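Local coordinates for putative uncharacterized protein (PDB 5F5T) that is probably required for pre-mRNA splicing, as a nuclear member of the PRP38 family of spliceosomal proteins, at residues 116-121 with 148-153; 123-128 with 177-182. One frame throughout, in Å; residues are numbered along the deposited sequence.

Interaction 1. Residues 116-121 with 148-153; sequences FKYLRA and RKLRRK
Arg148 and Lys117 bury more surface than any other pair of residues where the first turn of helix 117-130 meets a β-hairpin, built from strands 149-153 and 158-162, in the largely helical PRP38 fold. The short axes of helix and strand lie 9.8 Å apart and cross at -63°, a separation that the long side chains of Lys117, Tyr118 and Arg148 bridge. Arg148 lays its guanidinium flat on the root of Lys117, with CB of Lys117 centred over one face, 3.5 Å from CZ of Arg148. A bend at chi3 folds the group back over Lys117; NH1 bonds to Gly113 O near the end of helix 102-115, and NH2 forms a salt bridge with Asp146, before the strand. Arg120 pairs with the same carboxylate, so the two guanidinium groups, with planes 65° apart, gather round one anion.

Lys117 runs the other way. Beyond CG its chain is extended, passing Leu150 CD2 (3.8 Å from Lys117 CG), and its NZ gives a hydrogen bond to Lys149 O, 2.6 Å away. Outside the two segments, an acidic side chain of the other protein chain forms a salt bridge with this ammonium, which therefore joins helix, hairpin and partner.

Leu150 supplies the apolar part of the contact. Its CD2 methyl makes a CH-pi contact over one face of Tyr118, 3.9 Å from the ring centroid, while CD1 meets Ala121. Past that methyl, the phenol oxygen accepts a nearly straight hydrogen bond from the strand backbone, Arg151 N to Tyr118 OH: 2.8 Å, with an N-H...O angle of 167°.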
ATOM      1  N   PHE A 116     -13.810   7.816  -8.773  1.00 78.47           N
ATOM      2  CA  PHE A 116     -14.178   6.949  -7.651  1.00 56.48           C
ATOM      3  C   PHE A 116     -12.981   6.528  -6.809  1.00 68.88           C
ATOM      4  O   PHE A 116     -12.154   5.705  -7.229  1.00 66.14           O
ATOM      5  CB  PHE A 116     -14.901   5.703  -8.151  1.00 60.47           C
ATOM      6  CG  PHE A 116     -15.948   5.988  -9.188  1.00 64.86           C
ATOM      7  CD1 PHE A 116     -17.119   6.660  -8.856  1.00 57.96           C
ATOM      8  CD2 PHE A 116     -15.762   5.584 -10.495  1.00 66.42           C
ATOM      9  CE1 PHE A 116     -18.083   6.918  -9.821  1.00 60.23           C
ATOM     10  CE2 PHE A 116     -16.719   5.837 -11.462  1.00 59.66           C
ATOM     11  CZ  PHE A 116     -17.881   6.506 -11.125  1.00 57.88           C
ATOM     12  N   LYS A 117     -12.920   7.078  -5.601  1.00 51.16           N
ATOM     13  CA  LYS A 117     -11.772   6.894  -4.726  1.00 53.27           C
ATOM     14  C   LYS A 117     -11.537   5.435  -4.346  1.00 55.34           C
ATOM     15  O   LYS A 117     -10.394   5.011  -4.242  1.00 58.68           O
ATOM     16  CB  LYS A 117     -11.919   7.742  -3.458  1.00 47.44           C
ATOM     17  CG  LYS A 117     -13.260   7.607  -2.761  1.00 51.16           C
ATOM     18  CD  LYS A 117     -13.480   8.753  -1.789  1.00 64.46           C
ATOM     19  CE  LYS A 117     -14.672   8.502  -0.901  1.00 63.23           C
ATOM     20  NZ  LYS A 117     -14.700   9.512   0.188  1.00 75.50           N
ATOM     21  N   TYR A 118     -12.600   4.673  -4.106  1.00 52.18           N
ATOM     22  CA  TYR A 118     -12.440   3.262  -3.748  1.00 52.81           C
ATOM     23  C   TYR A 118     -11.918   2.448  -4.936  1.00 64.51           C
ATOM     24  O   TYR A 118     -11.250   1.432  -4.755  1.00 53.54           O
ATOM     25  CB  TYR A 118     -13.753   2.685  -3.214  1.00 39.49           C
ATOM     26  CG  TYR A 118     -14.050   3.177  -1.818  1.00 47.50           C
ATOM     27  CD1 TYR A 118     -13.300   2.735  -0.738  1.00 44.69           C
ATOM     28  CD2 TYR A 118     -15.034   4.131  -1.588  1.00 52.80           C
ATOM     29  CE1 TYR A 118     -13.540   3.200   0.538  1.00 54.81           C
ATOM     30  CE2 TYR A 118     -15.280   4.609  -0.309  1.00 44.71           C
ATOM     31  CZ  TYR A 118     -14.528   4.136   0.748  1.00 56.46           C
ATOM     32  OH  TYR A 118     -14.762   4.601   2.021  1.00 53.87           O
ATOM     33  N   LEU A 119     -12.212   2.898  -6.151  1.00 51.61           N
ATOM     34  CA  LEU A 119     -11.646   2.255  -7.332  1.00 53.52           C
ATOM     35  C   LEU A 119     -10.129   2.447  -7.342  1.00 55.19           C
ATOM     36  O   LEU A 119      -9.378   1.531  -7.687  1.00 64.91           O
ATOM     37  CB  LEU A 119     -12.263   2.810  -8.615  1.00 49.47           C
ATOM     38  CG  LEU A 119     -11.778   2.151  -9.908  1.00 62.20           C
ATOM     39  CD1 LEU A 119     -11.921   0.634  -9.805  1.00 45.52           C
ATOM     40  CD2 LEU A 119     -12.555   2.673 -11.098  1.00 61.03           C
ATOM     41  N   ARG A 120      -9.684   3.646  -6.968  1.00 42.98           N
ATOM     42  CA  ARG A 120      -8.255   3.931  -6.866  1.00 53.21           C
ATOM     43  C   ARG A 120      -7.620   3.108  -5.761  1.00 53.08           C
ATOM     44  O   ARG A 120      -6.492   2.636  -5.899  1.00 61.65           O
ATOM     45  CB  ARG A 120      -8.002   5.424  -6.622  1.00 48.20           C
ATOM     46  CG  ARG A 120      -6.539   5.750  -6.355  1.00 48.91           C
ATOM     47  CD  ARG A 120      -6.219   7.229  -6.487  1.00 57.11           C
ATOM     48  NE  ARG A 120      -6.677   7.768  -7.761  1.00 73.87           N
ATOM     49  CZ  ARG A 120      -6.612   9.051  -8.100  1.00 67.13           C
ATOM     50  NH1 ARG A 120      -7.057   9.440  -9.286  1.00 74.66           N
ATOM     51  NH2 ARG A 120      -6.106   9.943  -7.257  1.00 74.97           N
ATOM     52  N   ALA A 121      -8.342   2.956  -4.655  1.00 39.90           N
ATOM     53  CA  ALA A 121      -7.844   2.159  -3.540  1.00 62.62           C
ATOM     54  C   ALA A 121      -7.663   0.705  -3.963  1.00 63.82           C
ATOM     55  O   ALA A 121      -6.641   0.084  -3.669  1.00 54.21           O
ATOM     56  CB  ALA A 121      -8.787   2.253  -2.359  1.00 46.48           C
ATOM     57  N   ARG A 148      -8.406  12.425  -0.094  1.00 43.48           N
ATOM     58  CA  ARG A 148      -9.812  12.066   0.044  1.00 53.04           C
ATOM     59  C   ARG A 148     -10.029  11.075   1.184  1.00 53.78           C
ATOM     60  O   ARG A 148      -9.205  10.195   1.420  1.00 59.28           O
ATOM     61  CB  ARG A 148     -10.350  11.481  -1.267  1.00 48.06           C
ATOM     62  CG  ARG A 148     -10.563  12.514  -2.365  1.00 47.56           C
ATOM     63  CD  ARG A 148     -11.013  11.861  -3.671  1.00 49.11           C
ATOM     64  NE  ARG A 148      -9.993  10.972  -4.221  1.00 40.13           N
ATOM     65  CZ  ARG A 148     -10.167  10.210  -5.295  1.00 53.44           C
ATOM     66  NH1 ARG A 148     -11.324  10.229  -5.945  1.00 48.09           N
ATOM     67  NH2 ARG A 148      -9.183   9.429  -5.721  1.00 52.53           N
ATOM     68  N   LYS A 149     -11.149  11.223   1.881  1.00 58.59           N
ATOM     69  CA  LYS A 149     -11.473  10.359   3.009  1.00 49.94           C
ATOM     70  C   LYS A 149     -11.941   8.972   2.581  1.00 53.27           C
ATOM     71  O   LYS A 149     -12.695   8.825   1.621  1.00 53.26           O
ATOM     72  CB  LYS A 149     -12.551  11.014   3.871  1.00 47.29           C
ATOM     73  CG  LYS A 149     -12.189  12.390   4.370  1.00 53.58           C
ATOM     74  CD  LYS A 149     -13.349  13.017   5.106  1.00 51.12           C
ATOM     75  CE  LYS A 149     -12.989  14.410   5.594  1.00 53.08           C
ATOM     76  NZ  LYS A 149     -14.134  15.059   6.266  1.00 56.52           N
ATOM     77  N   LEU A 150     -11.509   7.964   3.330  1.00 53.45           N
ATOM     78  CA  LEU A 150     -11.928   6.584   3.128  1.00 60.58           C
ATOM     79  C   LEU A 150     -12.366   5.984   4.457  1.00 54.32           C
ATOM     80  O   LEU A 150     -11.865   6.369   5.515  1.00 59.83           O
ATOM     81  CB  LEU A 150     -10.794   5.742   2.540  1.00 53.51           C
ATOM     82  CG  LEU A 150     -10.216   6.087   1.169  1.00 51.21           C
ATOM     83  CD1 LEU A 150      -9.071   5.140   0.854  1.00 45.17           C
ATOM     84  CD2 LEU A 150     -11.283   6.022   0.091  1.00 49.77           C
ATOM     85  N   ARG A 151     -13.278   5.021   4.401  1.00 52.32           N
ATOM     86  CA  ARG A 151     -13.673   4.309   5.605  1.00 49.22           C
ATOM     87  C   ARG A 151     -12.879   3.011   5.656  1.00 65.49           C
ATOM     88  O   ARG A 151     -12.657   2.365   4.631  1.00 51.45           O
ATOM     89  CB  ARG A 151     -15.170   4.003   5.631  1.00 50.27           C
ATOM     90  CG  ARG A 151     -16.064   5.225   5.548  1.00 70.15           C
ATOM     91  CD  ARG A 151     -15.990   6.147   6.749  1.00 61.28           C
ATOM     92  NE  ARG A 151     -16.102   5.532   8.060  1.00 61.72           N
ATOM     93  CZ  ARG A 151     -15.874   6.206   9.182  1.00 65.75           C
ATOM     94  NH1 ARG A 151     -15.522   7.482   9.108  1.00 62.56           N
ATOM     95  NH2 ARG A 151     -15.986   5.623  10.367  1.00 59.72           N
ATOM     96  N   ARG A 152     -12.447   2.637   6.851  1.00 51.38           N
ATOM     97  CA  ARG A 152     -11.761   1.373   7.059  1.00 51.99           C
ATOM     98  C   ARG A 152     -12.556   0.549   8.058  1.00 51.09           C
ATOM     99  O   ARG A 152     -13.049   1.086   9.040  1.00 59.00           O
ATOM    100  CB  ARG A 152     -10.339   1.632   7.553  1.00 56.93           C
ATOM    101  CG  ARG A 152      -9.597   0.424   8.086  1.00 81.47           C
ATOM    102  CD  ARG A 152      -8.216   0.848   8.554  1.00103.50           C
ATOM    103  NE  ARG A 152      -8.294   1.968   9.489  1.00124.88           N
ATOM    104  CZ  ARG A 152      -7.316   2.847   9.693  1.00128.76           C
ATOM    105  NH1 ARG A 152      -6.177   2.746   9.022  1.00133.73           N
ATOM    106  NH2 ARG A 152      -7.481   3.833  10.566  1.00116.27           N
ATOM    107  N   LYS A 153     -12.682  -0.753   7.823  1.00 63.74           N
ATOM    108  CA  LYS A 153     -13.555  -1.561   8.666  1.00 58.14           C
ATOM    109  C   LYS A 153     -12.867  -1.964   9.959  1.00 85.41           C
ATOM    110  O   LYS A 153     -11.838  -2.635   9.944  1.00 88.11           O
ATOM    111  CB  LYS A 153     -14.030  -2.808   7.927  1.00 64.22           C
ATOM    112  CG  LYS A 153     -15.096  -3.589   8.685  1.00 54.90           C
ATOM    113  CD  LYS A 153     -16.451  -2.909   8.607  1.00 70.39           C
ATOM    114  CE  LYS A 153     -17.457  -3.614   9.503  1.00 75.43           C
ATOM    115  NZ  LYS A 153     -17.446  -5.085   9.279  1.00100.61           N
TER

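Interaction 2. Residues 123-128 with 177-182; sequences AAFYIR and CSTSLW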
ATOM      1  N   ALA A 123      -7.324  -0.440  -7.094  1.00 56.00           N
ATOM      2  CA  ALA A 123      -6.270  -0.517  -8.099  1.00 55.93           C
ATOM      3  C   ALA A 123      -4.896  -0.458  -7.447  1.00 60.08           C
ATOM      4  O   ALA A 123      -3.997  -1.204  -7.816  1.00 64.73           O
ATOM      5  CB  ALA A 123      -6.426   0.595  -9.121  1.00 49.98           C
ATOM      6  N   ALA A 124      -4.739   0.431  -6.472  1.00 59.61           N
ATOM      7  CA  ALA A 124      -3.476   0.565  -5.763  1.00 55.56           C
ATOM      8  C   ALA A 124      -3.152  -0.718  -5.006  1.00 55.80           C
ATOM      9  O   ALA A 124      -2.009  -1.179  -5.011  1.00 56.91           O
ATOM     10  CB  ALA A 124      -3.521   1.745  -4.816  1.00 44.12           C
ATOM     11  N   PHE A 125      -4.170  -1.296  -4.372  1.00 53.08           N
ATOM     12  CA  PHE A 125      -4.011  -2.552  -3.643  1.00 50.75           C
ATOM     13  C   PHE A 125      -3.515  -3.639  -4.592  1.00 56.67           C
ATOM     14  O   PHE A 125      -2.504  -4.299  -4.330  1.00 59.09           O
ATOM     15  CB  PHE A 125      -5.340  -2.963  -3.003  1.00 51.82           C
ATOM     16  CG  PHE A 125      -5.243  -4.154  -2.085  1.00 55.47           C
ATOM     17  CD1 PHE A 125      -4.137  -4.344  -1.275  1.00 59.81           C
ATOM     18  CD2 PHE A 125      -6.272  -5.083  -2.030  1.00 59.78           C
ATOM     19  CE1 PHE A 125      -4.058  -5.438  -0.427  1.00 54.61           C
ATOM     20  CE2 PHE A 125      -6.197  -6.180  -1.187  1.00 57.35           C
ATOM     21  CZ  PHE A 125      -5.089  -6.357  -0.384  1.00 59.80           C
ATOM     22  N   TYR A 126      -4.202  -3.773  -5.723  1.00 50.18           N
ATOM     23  CA  TYR A 126      -3.877  -4.787  -6.717  1.00 55.27           C
ATOM     24  C   TYR A 126      -2.468  -4.594  -7.266  1.00 63.60           C
ATOM     25  O   TYR A 126      -1.742  -5.562  -7.503  1.00 68.68           O
ATOM     26  CB  TYR A 126      -4.898  -4.759  -7.857  1.00 51.93           C
ATOM     27  CG  TYR A 126      -4.672  -5.841  -8.886  1.00 58.15           C
ATOM     28  CD1 TYR A 126      -5.097  -7.141  -8.655  1.00 60.13           C
ATOM     29  CD2 TYR A 126      -4.025  -5.565 -10.082  1.00 63.25           C
ATOM     30  CE1 TYR A 126      -4.888  -8.135  -9.588  1.00 83.41           C
ATOM     31  CE2 TYR A 126      -3.812  -6.552 -11.021  1.00 65.12           C
ATOM     32  CZ  TYR A 126      -4.244  -7.836 -10.770  1.00 75.88           C
ATOM     33  OH  TYR A 126      -4.032  -8.825 -11.703  1.00 86.85           O
ATOM     34  N   ILE A 127      -2.092  -3.337  -7.480  1.00 63.47           N
ATOM     35  CA  ILE A 127      -0.763  -3.014  -7.972  1.00 60.18           C
ATOM     36  C   ILE A 127       0.292  -3.441  -6.955  1.00 70.33           C
ATOM     37  O   ILE A 127       1.294  -4.057  -7.315  1.00 72.21           O
ATOM     38  CB  ILE A 127      -0.622  -1.513  -8.279  1.00 64.85           C
ATOM     39  CG1 ILE A 127      -1.388  -1.168  -9.558  1.00 63.25           C
ATOM     40  CG2 ILE A 127       0.846  -1.127  -8.423  1.00 59.34           C
ATOM     41  CD1 ILE A 127      -1.230   0.271 -10.006  1.00 63.44           C
ATOM     42  N   ARG A 128       0.048  -3.139  -5.683  1.00 57.72           N
ATOM     43  CA  ARG A 128       0.971  -3.532  -4.623  1.00 58.86           C
ATOM     44  C   ARG A 128       1.109  -5.052  -4.573  1.00 66.62           C
ATOM     45  O   ARG A 128       2.187  -5.586  -4.304  1.00 56.87           O
ATOM     46  CB  ARG A 128       0.504  -2.997  -3.268  1.00 48.57           C
ATOM     47  CG  ARG A 128       1.307  -3.524  -2.088  1.00 50.83           C
ATOM     48  CD  ARG A 128       2.710  -2.931  -2.106  1.00 47.41           C
ATOM     49  NE  ARG A 128       3.539  -3.383  -0.991  1.00 56.81           N
ATOM     50  CZ  ARG A 128       4.103  -4.584  -0.903  1.00 63.68           C
ATOM     51  NH1 ARG A 128       3.929  -5.479  -1.864  1.00 76.90           N
ATOM     52  NH2 ARG A 128       4.836  -4.892   0.155  1.00 53.90           N
ATOM     53  N   CYS A 177      -5.283  -5.330   4.681  1.00 64.43           N
ATOM     54  CA  CYS A 177      -6.565  -5.932   4.311  1.00 53.30           C
ATOM     55  C   CYS A 177      -6.518  -7.451   4.394  1.00 64.21           C
ATOM     56  O   CYS A 177      -6.923  -8.141   3.459  1.00 62.75           O
ATOM     57  CB  CYS A 177      -6.984  -5.505   2.905  1.00 48.63           C
ATOM     58  SG  CYS A 177      -7.630  -3.833   2.811  1.00 68.55           S
ATOM     59  N   SER A 178      -5.967  -7.955   5.494  1.00 58.01           N
ATOM     60  CA  SER A 178      -5.942  -9.384   5.775  1.00 71.40           C
ATOM     61  C   SER A 178      -5.119 -10.125   4.729  1.00 79.30           C
ATOM     62  O   SER A 178      -5.239 -11.341   4.572  1.00 80.13           O
ATOM     63  CB  SER A 178      -7.365  -9.949   5.829  1.00 66.14           C
ATOM     64  OG  SER A 178      -7.998  -9.641   7.058  1.00 95.52           O
ATOM     65  N   THR A 179      -4.264  -9.386   4.031  1.00 71.33           N
ATOM     66  CA  THR A 179      -3.442  -9.957   2.976  1.00 68.63           C
ATOM     67  C   THR A 179      -1.968  -9.656   3.212  1.00 69.30           C
ATOM     68  O   THR A 179      -1.593  -8.509   3.455  1.00 78.18           O
ATOM     69  CB  THR A 179      -3.848  -9.408   1.597  1.00 63.28           C
ATOM     70  OG1 THR A 179      -5.218  -9.734   1.333  1.00 80.41           O
ATOM     71  CG2 THR A 179      -2.965  -9.986   0.498  1.00 66.88           C
ATOM     72  N   SER A 180      -1.131 -10.681   3.100  1.00 72.71           N
ATOM     73  CA  SER A 180       0.307 -10.488   3.185  1.00 68.27           C
ATOM     74  C   SER A 180       0.807 -10.026   1.828  1.00 77.05           C
ATOM     75  O   SER A 180       0.551 -10.668   0.808  1.00 90.52           O
ATOM     76  CB  SER A 180       1.012 -11.769   3.614  1.00 64.31           C
ATOM     77  OG  SER A 180       0.815 -12.017   4.993  1.00 86.48           O
ATOM     78  N   LEU A 181       1.543  -8.922   1.825  1.00 77.02           N
ATOM     79  CA  LEU A 181       2.025  -8.344   0.582  1.00 71.32           C
ATOM     80  C   LEU A 181       3.426  -8.865   0.359  1.00 73.13           C
ATOM     81  O   LEU A 181       4.186  -9.014   1.315  1.00 85.30           O
ATOM     82  CB  LEU A 181       2.022  -6.818   0.656  1.00 65.29           C
ATOM     83  CG  LEU A 181       0.889  -6.159   1.445  1.00 64.77           C
ATOM     84  CD1 LEU A 181       1.115  -4.655   1.562  1.00 48.20           C
ATOM     85  CD2 LEU A 181      -0.453  -6.451   0.798  1.00 69.94           C
ATOM     86  N   TRP A 182       3.761  -9.169  -0.891  1.00 67.05           N
ATOM     87  CA  TRP A 182       5.030  -9.821  -1.174  1.00 71.37           C
ATOM     88  C   TRP A 182       6.127  -8.888  -0.691  1.00 73.10           C
ATOM     89  O   TRP A 182       6.034  -7.668  -0.872  1.00 68.87           O
ATOM     90  CB  TRP A 182       5.198 -10.117  -2.660  1.00 77.97           C
ATOM     91  CG  TRP A 182       5.257  -8.899  -3.513  1.00 65.45           C
ATOM     92  CD1 TRP A 182       4.225  -8.092  -3.888  1.00 65.49           C
ATOM     93  CD2 TRP A 182       6.433  -8.361  -4.122  1.00 68.82           C
ATOM     94  NE1 TRP A 182       4.693  -7.069  -4.685  1.00 57.80           N
ATOM     95  CE2 TRP A 182       6.048  -7.218  -4.844  1.00 65.07           C
ATOM     96  CE3 TRP A 182       7.779  -8.739  -4.126  1.00 72.06           C
ATOM     97  CZ2 TRP A 182       6.962  -6.446  -5.558  1.00 63.80           C
ATOM     98  CZ3 TRP A 182       8.683  -7.972  -4.832  1.00 75.90           C
ATOM     99  CH2 TRP A 182       8.272  -6.839  -5.541  1.00 67.70           C
TER
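Apolar contacts gather round Phe125, whose ring reaches from helix 117-130 toward the turn that joins strands 175-176 and 179-180. Its chi1 of -173° sets CG opposite the backbone N and sends the ring to the turn. There CZ of Phe125 lies 3.9 Å from CB of Cys177, and Leu181 CD2 and Thr179 OG1 approach the ring edge. The Cys177 sulfur stands above the ring face, SG being 4.9 Å from the Phe125 centroid, a distant sulfur-aromatic contact.

The polar contacts belong to Arg128. NH1 and NH2 grip Trp182 O end-on, each at 3.2 Å, with the acceptor lying close to the guanidinium plane; NH1 uses a lone pair in the carbonyl plane. NE turns elsewhere, to Leu170 O. In return, Trp182 NE1 gives a weak bond to Arg128 O.

Contacts over flat faces complete the set. Leu181 CB packs on one guanidinium face, 3.4 Å from CZ of Arg128, and the five-membered ring of Trp182 adds an off-centre cation-pi contact, CZ of Arg128 lying 4.9 Å from its centroid and the planes nearly perpendicular.

Main-chain carbonyls thus hold all three guanidinium nitrogens, fixing the rotation of a buried group, and their dipoles probably help stabilise its charge.

In the fold
Helix 117-130 enters both contacts, its first turns in interaction 1 and its later turns in interaction 2, with centres about 14 Å apart. From the N terminus, the chain passes 116-121 and 123-128, then leaves through helix 133-140. Its return at 148-153 closes the first loop, of 26 residues, against the helix start. It then completes the hairpin with strand 158-162 and runs through helix 163-172 before 177-182 closes the second loop, of 48 residues. Because the segments alternate, the loops cross rather than nest. One helix is thereby tied at successive levels to the hairpin and to the turn and strand 179-180 that follow helix 163-172 within the PRP38 family region.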